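Local coordinates for protein peptide ABC transporter permease (Staphylococcus hominis, PDB 6EXS) that probably couples proton movement to peptide uptake as a POT family transporter, and binds a thioalcohol-conjugated dipeptide, a precursor of human axillary malodour, at residues 30-33 with 34-37; 333-336 with 337-340. All coordinates share one frame; numbering follows the deposited sequence. Where two conformers were deposited one is given.

Contact 1. Residues 30-33 with 34-37. With C3H (2-[[(2~{R})-2-azanyl-3-[(3~{S})-3-methyl-1-oxidanyl-hexan-3-yl]sulfanyl-propanoyl]amino]ethanoic acid), chain O.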
ATOM      1  N   PHE A  30      10.382  -1.031  -7.105  1.00 36.03           N
ATOM      2  CA  PHE A  30      11.252   0.049  -7.576  1.00 36.26           C
ATOM      3  C   PHE A  30      10.453   0.897  -8.576  1.00 42.77           C
ATOM      4  O   PHE A  30      10.328   2.117  -8.413  1.00 44.09           O
ATOM      5  CB  PHE A  30      12.499  -0.538  -8.277  1.00 38.42           C
ATOM      6  CG  PHE A  30      13.405   0.471  -8.947  1.00 40.21           C
ATOM      7  CD1 PHE A  30      13.166   0.891 -10.255  1.00 43.39           C
ATOM      8  CD2 PHE A  30      14.511   0.987  -8.281  1.00 42.03           C
ATOM      9  CE1 PHE A  30      13.990   1.849 -10.867  1.00 44.40           C
ATOM     10  CE2 PHE A  30      15.341   1.935  -8.900  1.00 45.06           C
ATOM     11  CZ  PHE A  30      15.070   2.365 -10.185  1.00 42.96           C
ATOM     12  N   SER A  31       9.912   0.238  -9.612  1.00 38.65           N
ATOM     13  CA  SER A  31       9.159   0.905 -10.658  1.00 37.67           C
ATOM     14  C   SER A  31       7.809   1.439 -10.158  1.00 40.48           C
ATOM     15  O   SER A  31       7.411   2.523 -10.604  1.00 41.72           O
ATOM     16  CB  SER A  31       9.024   0.007 -11.880  1.00 41.12           C
ATOM     17  OG  SER A  31       8.405  -1.226 -11.561  1.00 52.43           O
ATOM     18  N   TYR A  32       7.140   0.744  -9.195  1.00 34.02           N
ATOM     19  CA  TYR A  32       5.872   1.240  -8.640  1.00 32.82           C
ATOM     20  C   TYR A  32       6.078   2.503  -7.841  1.00 38.28           C
ATOM     21  O   TYR A  32       5.362   3.480  -8.077  1.00 40.33           O
ATOM     22  CB  TYR A  32       5.141   0.215  -7.759  1.00 33.31           C
ATOM     23  CG  TYR A  32       3.951   0.799  -7.010  1.00 34.19           C
ATOM     24  CD1 TYR A  32       2.771   1.130  -7.677  1.00 35.94           C
ATOM     25  CD2 TYR A  32       4.006   1.022  -5.634  1.00 34.26           C
ATOM     26  CE1 TYR A  32       1.687   1.688  -7.001  1.00 34.71           C
ATOM     27  CE2 TYR A  32       2.924   1.574  -4.946  1.00 34.66           C
ATOM     28  CZ  TYR A  32       1.767   1.910  -5.635  1.00 39.80           C
ATOM     29  OH  TYR A  32       0.680   2.422  -4.959  1.00 38.62           O
ATOM     30  N   TYR A  33       7.028   2.484  -6.884  1.00 33.51           N
ATOM     31  CA  TYR A  33       7.278   3.626  -6.017  1.00 33.22           C
ATOM     32  C   TYR A  33       7.963   4.777  -6.734  1.00 37.85           C
ATOM     33  O   TYR A  33       7.751   5.919  -6.352  1.00 37.32           O
ATOM     34  CB  TYR A  33       8.000   3.218  -4.724  1.00 34.21           C
ATOM     35  CG  TYR A  33       7.056   2.524  -3.763  1.00 34.41           C
ATOM     36  CD1 TYR A  33       5.987   3.207  -3.190  1.00 36.23           C
ATOM     37  CD2 TYR A  33       7.182   1.166  -3.491  1.00 34.88           C
ATOM     38  CE1 TYR A  33       5.077   2.560  -2.356  1.00 38.14           C
ATOM     39  CE2 TYR A  33       6.277   0.507  -2.657  1.00 35.71           C
ATOM     40  CZ  TYR A  33       5.217   1.207  -2.107  1.00 45.65           C
ATOM     41  OH  TYR A  33       4.336   0.586  -1.263  1.00 49.49           O
ATOM     42  N   GLY A  34       8.699   4.479  -7.801  1.00 35.45           N
ATOM     43  CA  GLY A  34       9.362   5.486  -8.617  1.00 35.39           C
ATOM     44  C   GLY A  34       8.361   6.282  -9.424  1.00 40.02           C
ATOM     45  O   GLY A  34       8.412   7.518  -9.445  1.00 40.36           O
ATOM     46  N   MET A  35       7.426   5.565 -10.075  1.00 35.94           N
ATOM     47  CA  MET A  35       6.312   6.135 -10.844  1.00 35.09           C
ATOM     48  C   MET A  35       5.435   6.973  -9.881  1.00 38.81           C
ATOM     49  O   MET A  35       5.059   8.094 -10.230  1.00 38.75           O
ATOM     50  CB  MET A  35       5.513   4.976 -11.492  1.00 36.80           C
ATOM     51  CG  MET A  35       4.215   5.364 -12.173  1.00 38.94           C
ATOM     52  SD  MET A  35       2.827   5.611 -11.045  1.00 41.50           S
ATOM     53  CE  MET A  35       2.680   3.901 -10.239  1.00 37.49           C
ATOM     54  N   ARG A  36       5.131   6.405  -8.673  1.00 35.12           N
ATOM     55  CA  ARG A  36       4.333   7.019  -7.602  0.51 34.58           C
ATOM     56  C   ARG A  36       4.933   8.349  -7.114  1.00 38.63           C
ATOM     57  O   ARG A  36       4.209   9.331  -6.943  1.00 39.58           O
ATOM     58  CB  ARG A  36       4.204   6.044  -6.419  0.51 32.38           C
ATOM     59  CG  ARG A  36       2.788   5.578  -6.137  0.51 38.54           C
ATOM     60  CD  ARG A  36       2.178   6.379  -5.004  0.51 46.30           C
ATOM     61  NE  ARG A  36       2.131   5.644  -3.738  0.51 47.55           N
ATOM     62  CZ  ARG A  36       3.034   5.733  -2.764  0.51 52.88           C
ATOM     63  NH1 ARG A  36       4.102   6.510  -2.906  0.51 44.52           N
ATOM     64  NH2 ARG A  36       2.876   5.046  -1.645  0.51 29.12           N
ATOM     65  N   ALA A  37       6.264   8.371  -6.882  1.00 33.42           N
ATOM     66  CA  ALA A  37       7.005   9.548  -6.411  1.00 33.30           C
ATOM     67  C   ALA A  37       6.911  10.719  -7.399  1.00 38.60           C
ATOM     68  O   ALA A  37       6.874  11.865  -6.976  1.00 37.57           O
ATOM     69  CB  ALA A  37       8.466   9.187  -6.185  1.00 33.67           C
TER
HETATM   70  O2  C3H O 514       6.063  -0.078   0.781  0.75 69.54           O
HETATM   71  C11 C3H O 514       6.732   0.237   1.700  0.75 68.31           C
HETATM   72  O3  C3H O 514       6.787  -0.425   2.802  0.75 68.52           O
HETATM   73  C10 C3H O 514       7.575   1.477   1.764  0.75 66.90           C
HETATM   74  N1  C3H O 514       7.062   2.558   0.958  0.75 65.30           N
HETATM   75  C9  C3H O 514       6.152   3.397   1.422  0.75 65.79           C
HETATM   76  O1  C3H O 514       5.124   3.031   1.973  0.75 68.68           O
HETATM   77  C8  C3H O 514       6.402   4.863   1.281  0.75 63.57           C
HETATM   78  N   C3H O 514       7.460   5.076   0.304  0.75 63.93           N
HETATM   79  C7  C3H O 514       5.148   5.585   0.787  0.75 63.34           C
HETATM   80  S   C3H O 514       4.168   6.494   2.013  0.75 63.64           S
HETATM   81  C3  C3H O 514       5.108   7.967   2.685  0.75 55.14           C
HETATM   82  C4  C3H O 514       5.262   8.928   1.534  0.75 52.12           C
HETATM   83  C5  C3H O 514       6.415   7.438   3.290  0.75 51.07           C
HETATM   84  C6  C3H O 514       7.448   8.460   3.707  0.75 46.34           C
HETATM   85  O   C3H O 514       8.638   8.327   3.002  0.75 41.31           O
HETATM   86  C2  C3H O 514       4.329   8.644   3.810  0.75 54.02           C
HETATM   87  C1  C3H O 514       5.008   8.641   5.169  0.75 51.79           C
HETATM   88  C   C3H O 514       4.171   9.341   6.205  0.75 50.23           C
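Tyr32 and Arg36 sit one turn apart on a transmembrane helix of this POT transporter, a member of the major facilitator superfamily, and their side chains meet as a CH-pi pair. Arg36 CG lies over one face of the Tyr32 ring, 4.2 Å from its centroid and 25° off the ring normal. The methyl end of Met35 reaches the same ring from an oblique direction, Met35 CE lying 3.8 Å from Tyr32 CD1. Because Tyr32 has CG anti to the backbone N (chi1 171°), its ring swings forward along the helix to both residues, although the side chain leaves the backbone away from them. Beneath lies ordinary alpha-helical bonding, for instance Ala37 N to Tyr33 O.

Tyr33 and Arg36 run side by side in the same direction, with ring and guanidinium planes 79° apart. In the conformer described here, one of two deposited, the edge of the tyrosine therefore meets the flat face of the guanidinium, and no parallel stack forms. On the pocket side, the peptide nitrogen N1 of the ligand C3H lies over one Tyr33 face toward the rim, while Tyr32 CD2 lies over the centre of the other, so the ring has a neighbour on each face. Arg36 NH2 approaches Glu303 in a long, weak ion pair and comes within 3.4 Å of C3H C7. At the far end of its ring, Tyr33 OH stands 2.8 Å from C3H O2, an oxygen of the ligand's carboxyl group.

Contact 2. Residues 333-336 with 337-340; sequences ALFQ and SINP. With C3H (2-[[(2~{R})-2-azanyl-3-[(3~{S})-3-methyl-1-oxidanyl-hexan-3-yl]sulfanyl-propanoyl]amino]ethanoic acid), chain O.
Phe335 and Ile338 both carry their first side-chain branch, CG and CG1 respectively, anti to the carbonyl carbon (chi1 -81° and -58°), which sends the two out side by side in the same direction. The Ile338 methyl settles at the edge of the phenyl ring, with Phe335 CD1 4.1 Å from Ile338 CD1. Tyr403 and Phe330 add aromatic neighbours to the phenylalanine.

Behind this apolar pair the chain turns into helix 338-357, and the entry is tightly wound. Ser337 N donates to Leu334 O at 3.1 Å, an i to i+3 bond rather than an i to i+4 one, while Ser337 OG turns to Leu163 O. The regular i to i+4 pattern is not made across this stretch, and the ligand C3H uses what is left. Its hydroxyl O is inserted between a carbonyl of the turn before the helix and an N-H of the helix's first turn, donating to Phe335 O at 2.8 Å and accepting from Asn339 N at 3.0 Å with a nearly straight N-H (163°). The side chain of that asparagine is held through Asn339 ND2, which is bound by Glu410.

Pro340 repeats the principle. It has no N-H to offer Gln336 O, and its ring carbon CD instead lies 3.2 Å from that oxygen. The C3H amino nitrogen N supplies the donor, 3.0 Å from Gln336 O. Main-chain groups thus recognise both the amino terminus and the thioalcohol hydroxyl, and a probably protonated amine would be favoured by the backbone carbonyl that receives it.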
ATOM      1  N   ALA A 333      10.956  14.552  -4.462  1.00 37.07           N
ATOM      2  CA  ALA A 333      10.676  13.107  -4.560  1.00 36.45           C
ATOM      3  C   ALA A 333      11.378  12.267  -3.487  1.00 39.32           C
ATOM      4  O   ALA A 333      10.918  11.162  -3.194  1.00 37.85           O
ATOM      5  CB  ALA A 333      11.002  12.578  -5.947  1.00 37.29           C
ATOM      6  N   LEU A 334      12.450  12.809  -2.863  1.00 36.74           N
ATOM      7  CA  LEU A 334      13.207  12.140  -1.794  1.00 36.47           C
ATOM      8  C   LEU A 334      12.436  12.027  -0.475  1.00 39.94           C
ATOM      9  O   LEU A 334      12.810  11.217   0.367  1.00 40.76           O
ATOM     10  CB  LEU A 334      14.582  12.781  -1.584  1.00 37.11           C
ATOM     11  CG  LEU A 334      15.708  12.140  -2.378  1.00 41.81           C
ATOM     12  CD1 LEU A 334      15.835  12.753  -3.741  1.00 41.64           C
ATOM     13  CD2 LEU A 334      17.013  12.272  -1.647  1.00 46.02           C
ATOM     14  N   PHE A 335      11.330  12.783  -0.314  1.00 35.44           N
ATOM     15  CA  PHE A 335      10.440  12.673   0.850  1.00 34.90           C
ATOM     16  C   PHE A 335       9.864  11.249   0.954  1.00 38.05           C
ATOM     17  O   PHE A 335       9.547  10.821   2.058  1.00 38.45           O
ATOM     18  CB  PHE A 335       9.256  13.640   0.721  1.00 36.83           C
ATOM     19  CG  PHE A 335       9.509  15.074   1.103  1.00 39.00           C
ATOM     20  CD1 PHE A 335      10.066  15.396   2.339  1.00 41.55           C
ATOM     21  CD2 PHE A 335       9.103  16.112   0.272  1.00 41.24           C
ATOM     22  CE1 PHE A 335      10.265  16.728   2.707  1.00 42.90           C
ATOM     23  CE2 PHE A 335       9.293  17.445   0.649  1.00 44.33           C
ATOM     24  CZ  PHE A 335       9.883  17.742   1.855  1.00 42.51           C
ATOM     25  N   GLN A 336       9.720  10.534  -0.202  1.00 32.84           N
ATOM     26  CA  GLN A 336       9.195   9.156  -0.326  1.00 31.38           C
ATOM     27  C   GLN A 336      10.184   8.066   0.126  1.00 34.92           C
ATOM     28  O   GLN A 336       9.769   6.923   0.352  1.00 34.31           O
ATOM     29  CB  GLN A 336       8.758   8.858  -1.779  1.00 31.58           C
ATOM     30  CG  GLN A 336       7.725   9.803  -2.348  1.00 38.43           C
ATOM     31  CD  GLN A 336       6.512   9.834  -1.477  1.00 58.50           C
ATOM     32  OE1 GLN A 336       6.293  10.788  -0.725  1.00 51.91           O
ATOM     33  NE2 GLN A 336       5.735   8.754  -1.515  1.00 57.25           N
ATOM     34  N   SER A 337      11.481   8.417   0.187  1.00 31.04           N
ATOM     35  CA  SER A 337      12.592   7.554   0.568  1.00 30.86           C
ATOM     36  C   SER A 337      12.806   7.517   2.090  1.00 36.74           C
ATOM     37  O   SER A 337      13.490   6.603   2.570  1.00 36.73           O
ATOM     38  CB  SER A 337      13.880   8.012  -0.126  1.00 32.66           C
ATOM     39  OG  SER A 337      13.865   7.762  -1.525  1.00 35.33           O
ATOM     40  N   ILE A 338      12.219   8.491   2.845  1.00 34.09           N
ATOM     41  CA  ILE A 338      12.394   8.598   4.303  1.00 34.81           C
ATOM     42  C   ILE A 338      11.879   7.343   5.049  1.00 39.77           C
ATOM     43  O   ILE A 338      12.650   6.704   5.765  1.00 39.95           O
ATOM     44  CB  ILE A 338      11.828   9.921   4.907  1.00 37.81           C
ATOM     45  CG1 ILE A 338      12.487  11.166   4.250  1.00 37.99           C
ATOM     46  CG2 ILE A 338      12.026   9.938   6.445  1.00 38.53           C
ATOM     47  CD1 ILE A 338      11.832  12.481   4.537  1.00 41.14           C
ATOM     48  N   ASN A 339      10.593   7.024   4.891  1.00 36.54           N
ATOM     49  CA  ASN A 339       9.919   5.882   5.503  1.00 37.07           C
ATOM     50  C   ASN A 339      10.601   4.519   5.162  1.00 40.85           C
ATOM     51  O   ASN A 339      10.919   3.805   6.108  1.00 39.07           O
ATOM     52  CB  ASN A 339       8.432   5.911   5.149  1.00 36.50           C
ATOM     53  CG  ASN A 339       7.587   4.835   5.728  1.00 54.14           C
ATOM     54  OD1 ASN A 339       7.583   3.723   5.224  1.00 49.92           O
ATOM     55  ND2 ASN A 339       6.764   5.181   6.716  1.00 44.18           N
ATOM     56  N   PRO A 340      10.890   4.165   3.872  1.00 37.52           N
ATOM     57  CA  PRO A 340      11.599   2.895   3.604  1.00 36.91           C
ATOM     58  C   PRO A 340      13.016   2.825   4.185  1.00 40.90           C
ATOM     59  O   PRO A 340      13.436   1.736   4.579  1.00 40.00           O
ATOM     60  CB  PRO A 340      11.606   2.793   2.075  1.00 38.60           C
ATOM     61  CG  PRO A 340      10.659   3.835   1.589  1.00 42.59           C
ATOM     62  CD  PRO A 340      10.596   4.887   2.616  1.00 38.17           C
TER
HETATM   63  O2  C3H O 514       6.063  -0.078   0.781  0.75 69.54           O
HETATM   64  C11 C3H O 514       6.732   0.237   1.700  0.75 68.31           C
HETATM   65  O3  C3H O 514       6.787  -0.425   2.802  0.75 68.52           O
HETATM   66  C10 C3H O 514       7.575   1.477   1.764  0.75 66.90           C
HETATM   67  N1  C3H O 514       7.062   2.558   0.958  0.75 65.30           N
HETATM   68  C9  C3H O 514       6.152   3.397   1.422  0.75 65.79           C
HETATM   69  O1  C3H O 514       5.124   3.031   1.973  0.75 68.68           O
HETATM   70  C8  C3H O 514       6.402   4.863   1.281  0.75 63.57           C
HETATM   71  N   C3H O 514       7.460   5.076   0.304  0.75 63.93           N
HETATM   72  C7  C3H O 514       5.148   5.585   0.787  0.75 63.34           C
HETATM   73  S   C3H O 514       4.168   6.494   2.013  0.75 63.64           S
HETATM   74  C3  C3H O 514       5.108   7.967   2.685  0.75 55.14           C
HETATM   75  C4  C3H O 514       5.262   8.928   1.534  0.75 52.12           C
HETATM   76  C5  C3H O 514       6.415   7.438   3.290  0.75 51.07           C
HETATM   77  C6  C3H O 514       7.448   8.460   3.707  0.75 46.34           C
HETATM   78  O   C3H O 514       8.638   8.327   3.002  0.75 41.31           O
HETATM   79  C2  C3H O 514       4.329   8.644   3.810  0.75 54.02           C
HETATM   80  C1  C3H O 514       5.008   8.641   5.169  0.75 51.79           C
HETATM   81  C   C3H O 514       4.171   9.341   6.205  0.75 50.23           C

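In the fold
Contact 1 lies in helix 16-44, near the start of the chain; contact 2 follows some three hundred residues later, where the loop after strand 326-329 enters helix 338-357. In space their centres are only about 11 Å apart, on the same side of the chain's centre, and both touch C3H. They also meet directly: Ala37 CB packs 4.0 Å from Gln336 CG. Helix 147-174 borders both, through Ala162, which touches Tyr33 and Pro340. The substrate is thus held between early and late parts of the sequence, consistent with the central binding cavity of major facilitator transporters, where changes in helix packing alternate access.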